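Local coordinates for protein ribosomal RNA small subunit methyltransferase E (Bacillus subtilis, PDB 1VHK) that probably methylates the N3 position of a specific uridine in 16S rRNA of the assembled 30S subunit, using S-adenosyl-L-methionine, at residues A[4-16]-A[42-54]. Numbering follows the deposited sequence.
Sequences QRYFIELTKQQIE and QIICCSQDGFEAK
Ile8 packs on Cys45 through its longer branch, CG1 lying 3.6 Å from Cys45 CB and CD1 resting on the sulfur. On the same face of the sheet the Tyr6 ring meets Ile43 with its own edge, Tyr6 CE1 lying 3.9 Å from Ile43 CG2, while the Tyr6 hydroxyl bonds His30 in helix 26-35. On the other face CE1 of Phe7 sits against CB of Cys46, whose SG lies oblique to the ring.

Between these faces strands 5-7 and 42-46 run parallel. Tyr6 bonds strand 42-46 twice, its N to Ile44 O and its O to Cys46 N; Ile44 N to Gln4 O and Ile8 N to Cys46 O continue the ladder. Arg5, its CG anti to the backbone N (chi1 180°), stretches past Ile44 to the next strand, where NH1 (2.7 Å) and NH2 both bond OE1 of Glu52 in a salt bridge, the guanidinium and carboxylate planes 69° apart. Arg77 also pairs with that oxygen; a methionine in place of Arg5 would probably leave Glu52 without this charged partner.

Farther along, Lys12 lays CD over one face of the Phe51 ring, a CH-pi contact, and the Lys12 backbone N donates to the syn lone pair of Asp49 OD2 at 2.8 Å. The type I turn from Ser47 to Gly50 links strand 42-46 to its antiparallel partner; strand 5-7 edges this mixed sheet of the PUA-like N-terminal domain, as in RsmE enzymes.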
# COMPACT_ATOMS: atom_id res chain seq x y z
N GLN A 4 11.01 18.25 -2.29
CA GLN A 4 12.30 17.63 -2.47
C GLN A 4 12.47 16.95 -3.80
O GLN A 4 13.56 17.08 -4.38
CB GLN A 4 12.66 16.65 -1.33
CG GLN A 4 14.09 16.83 -0.88
CD GLN A 4 14.67 15.84 0.08
OE1 GLN A 4 14.25 15.71 1.25
NE2 GLN A 4 15.71 15.11 -0.37
N ARG A 5 11.49 16.26 -4.36
CA ARG A 5 11.66 15.54 -5.61
C ARG A 5 10.79 16.06 -6.75
O ARG A 5 9.59 16.21 -6.61
CB ARG A 5 11.45 14.02 -5.43
CG ARG A 5 11.61 13.23 -6.73
CD ARG A 5 10.84 11.90 -6.66
NE ARG A 5 11.44 10.92 -7.59
CZ ARG A 5 12.68 10.48 -7.35
NH1 ARG A 5 13.29 10.92 -6.27
NH2 ARG A 5 13.31 9.66 -8.14
N TYR A 6 11.46 16.32 -7.88
CA TYR A 6 10.88 16.83 -9.08
C TYR A 6 11.15 16.05 -10.38
O TYR A 6 12.26 15.64 -10.70
CB TYR A 6 11.41 18.28 -9.38
CG TYR A 6 11.03 19.20 -8.23
CD1 TYR A 6 11.93 19.46 -7.21
CD2 TYR A 6 9.75 19.74 -8.16
CE1 TYR A 6 11.57 20.27 -6.15
CE2 TYR A 6 9.39 20.56 -7.11
CZ TYR A 6 10.31 20.83 -6.12
OH TYR A 6 9.95 21.65 -5.07
N PHE A 7 10.09 16.00 -11.18
CA PHE A 7 10.09 15.41 -12.50
C PHE A 7 10.32 16.48 -13.56
O PHE A 7 9.51 17.39 -13.75
CB PHE A 7 8.76 14.70 -12.76
CG PHE A 7 8.69 13.45 -11.93
CD1 PHE A 7 9.49 12.36 -12.28
CD2 PHE A 7 7.89 13.36 -10.81
CE1 PHE A 7 9.47 11.20 -11.53
CE2 PHE A 7 7.86 12.20 -10.07
CZ PHE A 7 8.64 11.12 -10.44
N ILE A 8 11.47 16.45 -14.16
CA ILE A 8 11.97 17.35 -15.18
C ILE A 8 11.61 16.91 -16.59
O ILE A 8 11.69 15.73 -16.95
CB ILE A 8 13.52 17.39 -15.05
CG1 ILE A 8 13.90 17.67 -13.60
CG2 ILE A 8 14.14 18.37 -15.99
CD1 ILE A 8 13.28 18.90 -12.99
N GLU A 9 11.28 17.86 -17.47
CA GLU A 9 10.91 17.55 -18.85
C GLU A 9 12.11 17.61 -19.79
O GLU A 9 12.04 18.17 -20.88
CB GLU A 9 9.82 18.50 -19.33
CG GLU A 9 8.67 18.73 -18.38
CD GLU A 9 7.57 17.69 -18.50
OE1 GLU A 9 6.37 18.05 -18.43
OE2 GLU A 9 7.91 16.49 -18.65
N LEU A 10 13.20 17.03 -19.36
CA LEU A 10 14.44 16.89 -20.09
C LEU A 10 14.88 15.42 -19.99
O LEU A 10 14.34 14.73 -19.11
CB LEU A 10 15.51 17.81 -19.53
CG LEU A 10 15.57 19.25 -20.04
CD1 LEU A 10 15.11 19.33 -21.49
CD2 LEU A 10 14.79 20.21 -19.16
N THR A 11 15.72 14.96 -20.88
CA THR A 11 16.19 13.55 -20.86
C THR A 11 17.49 13.53 -20.11
O THR A 11 18.05 14.64 -19.97
CB THR A 11 16.39 13.08 -22.31
OG1 THR A 11 15.11 13.04 -22.97
CG2 THR A 11 17.02 11.70 -22.36
N LYS A 12 18.03 12.41 -19.65
CA LYS A 12 19.35 12.52 -19.00
C LYS A 12 20.35 13.19 -19.95
O LYS A 12 20.99 14.17 -19.58
CB LYS A 12 19.91 11.23 -18.45
CG LYS A 12 21.33 11.42 -17.88
CD LYS A 12 21.91 10.08 -17.47
CE LYS A 12 23.41 10.18 -17.26
NZ LYS A 12 23.95 8.87 -16.79
N GLN A 13 20.45 12.70 -21.19
CA GLN A 13 21.40 13.27 -22.13
C GLN A 13 21.19 14.73 -22.44
O GLN A 13 22.19 15.46 -22.62
CB GLN A 13 21.53 12.39 -23.38
CG GLN A 13 22.10 11.01 -22.99
CD GLN A 13 22.61 10.24 -24.19
OE1 GLN A 13 22.04 10.34 -25.28
NE2 GLN A 13 23.67 9.47 -24.00
N GLN A 14 19.97 15.26 -22.37
CA GLN A 14 19.73 16.68 -22.55
C GLN A 14 20.23 17.47 -21.34
O GLN A 14 20.61 18.63 -21.48
CB GLN A 14 18.27 17.02 -22.81
CG GLN A 14 17.69 16.56 -24.11
CD GLN A 14 16.22 16.87 -24.30
OE1 GLN A 14 15.41 16.88 -23.37
NE2 GLN A 14 15.84 17.14 -25.55
N ILE A 15 20.18 16.90 -20.14
CA ILE A 15 20.67 17.59 -18.95
C ILE A 15 22.18 17.56 -18.87
O ILE A 15 22.81 18.45 -18.30
CB ILE A 15 20.07 16.97 -17.67
CG1 ILE A 15 18.54 17.04 -17.74
CG2 ILE A 15 20.60 17.64 -16.42
CD1 ILE A 15 17.80 16.33 -16.64
N GLU A 16 22.79 16.53 -19.46
CA GLU A 16 24.24 16.39 -19.51
C GLU A 16 24.82 17.38 -20.52
O GLU A 16 25.93 17.87 -20.39
CB GLU A 16 24.62 14.96 -19.90
CG GLU A 16 24.30 13.92 -18.84
CD GLU A 16 25.44 12.95 -18.61
OE1 GLU A 16 26.24 13.19 -17.68
OE2 GLU A 16 25.52 11.95 -19.36
N GLN A 42 19.49 22.02 -2.05
CA GLN A 42 19.53 20.76 -2.76
C GLN A 42 18.17 20.12 -2.99
O GLN A 42 17.32 20.13 -2.10
CB GLN A 42 20.42 19.80 -1.94
CG GLN A 42 21.88 20.24 -1.90
CD GLN A 42 22.77 19.09 -1.42
OE1 GLN A 42 22.26 18.21 -0.71
NE2 GLN A 42 24.04 19.08 -1.80
N ILE A 43 17.95 19.58 -4.19
CA ILE A 43 16.75 18.88 -4.56
C ILE A 43 17.12 17.57 -5.30
O ILE A 43 18.25 17.27 -5.63
CB ILE A 43 15.75 19.60 -5.48
CG1 ILE A 43 16.37 19.90 -6.83
CG2 ILE A 43 15.16 20.84 -4.82
CD1 ILE A 43 15.71 20.92 -7.72
N ILE A 44 16.08 16.78 -5.51
CA ILE A 44 16.18 15.53 -6.24
C ILE A 44 15.35 15.69 -7.53
O ILE A 44 14.21 16.15 -7.51
CB ILE A 44 15.67 14.34 -5.43
CG1 ILE A 44 16.24 14.35 -4.01
CG2 ILE A 44 16.02 13.03 -6.13
CD1 ILE A 44 17.66 13.88 -3.87
N CYS A 45 16.00 15.39 -8.64
CA CYS A 45 15.39 15.47 -9.94
C CYS A 45 15.53 14.12 -10.67
O CYS A 45 16.55 13.43 -10.61
CB CYS A 45 15.97 16.58 -10.80
SG CYS A 45 15.63 18.25 -10.26
N CYS A 46 14.45 13.80 -11.35
CA CYS A 46 14.32 12.60 -12.15
C CYS A 46 14.00 13.02 -13.59
O CYS A 46 13.02 13.72 -13.75
CB CYS A 46 13.17 11.74 -11.58
SG CYS A 46 13.17 10.05 -12.30
N SER A 47 14.79 12.63 -14.57
CA SER A 47 14.54 12.98 -15.97
C SER A 47 13.33 12.27 -16.56
O SER A 47 12.79 11.32 -15.99
CB SER A 47 15.77 12.67 -16.82
OG SER A 47 16.20 11.34 -16.63
N GLN A 48 12.98 12.59 -17.82
CA GLN A 48 11.82 11.95 -18.43
C GLN A 48 12.07 10.46 -18.69
O GLN A 48 11.09 9.73 -18.90
CB GLN A 48 11.33 12.54 -19.72
CG GLN A 48 11.60 13.92 -20.18
CD GLN A 48 11.20 14.11 -21.64
OE1 GLN A 48 11.29 13.16 -22.42
NE2 GLN A 48 10.73 15.31 -21.99
N ASP A 49 13.32 10.06 -18.84
CA ASP A 49 13.70 8.70 -19.11
C ASP A 49 14.04 7.90 -17.87
O ASP A 49 14.74 6.88 -17.96
CB ASP A 49 14.77 8.57 -20.17
CG ASP A 49 15.97 9.44 -20.13
OD1 ASP A 49 17.00 9.07 -20.80
OD2 ASP A 49 16.00 10.52 -19.52
N GLY A 50 13.61 8.36 -16.70
CA GLY A 50 13.82 7.68 -15.46
C GLY A 50 15.12 7.85 -14.74
O GLY A 50 15.31 7.18 -13.69
N PHE A 51 16.00 8.76 -15.13
CA PHE A 51 17.28 8.94 -14.44
C PHE A 51 17.24 9.96 -13.31
O PHE A 51 16.89 11.12 -13.50
CB PHE A 51 18.34 9.29 -15.49
CG PHE A 51 18.65 8.12 -16.38
CD1 PHE A 51 18.07 8.01 -17.63
CD2 PHE A 51 19.50 7.12 -15.96
CE1 PHE A 51 18.34 6.93 -18.44
CE2 PHE A 51 19.77 6.03 -16.76
CZ PHE A 51 19.18 5.93 -18.00
N GLU A 52 17.64 9.58 -12.10
CA GLU A 52 17.64 10.39 -10.91
C GLU A 52 18.94 11.12 -10.60
O GLU A 52 20.01 10.53 -10.38
CB GLU A 52 17.32 9.49 -9.68
CG GLU A 52 17.14 10.28 -8.40
CD GLU A 52 16.69 9.46 -7.20
OE1 GLU A 52 15.46 9.47 -6.92
OE2 GLU A 52 17.54 8.84 -6.52
N ALA A 53 18.82 12.42 -10.30
CA ALA A 53 20.00 13.17 -9.90
C ALA A 53 19.83 13.98 -8.62
O ALA A 53 18.79 14.49 -8.24
CB ALA A 53 20.40 14.13 -11.05
N LYS A 54 20.96 14.17 -7.92
CA LYS A 54 20.98 15.11 -6.80
C LYS A 54 21.46 16.46 -7.37
O LYS A 54 22.48 16.55 -8.07
CB LYS A 54 21.82 14.66 -5.66
CG LYS A 54 21.51 15.30 -4.33
CD LYS A 54 22.11 14.51 -3.18
CE LYS A 54 21.82 13.02 -3.31
NZ LYS A 54 20.81 12.55 -2.32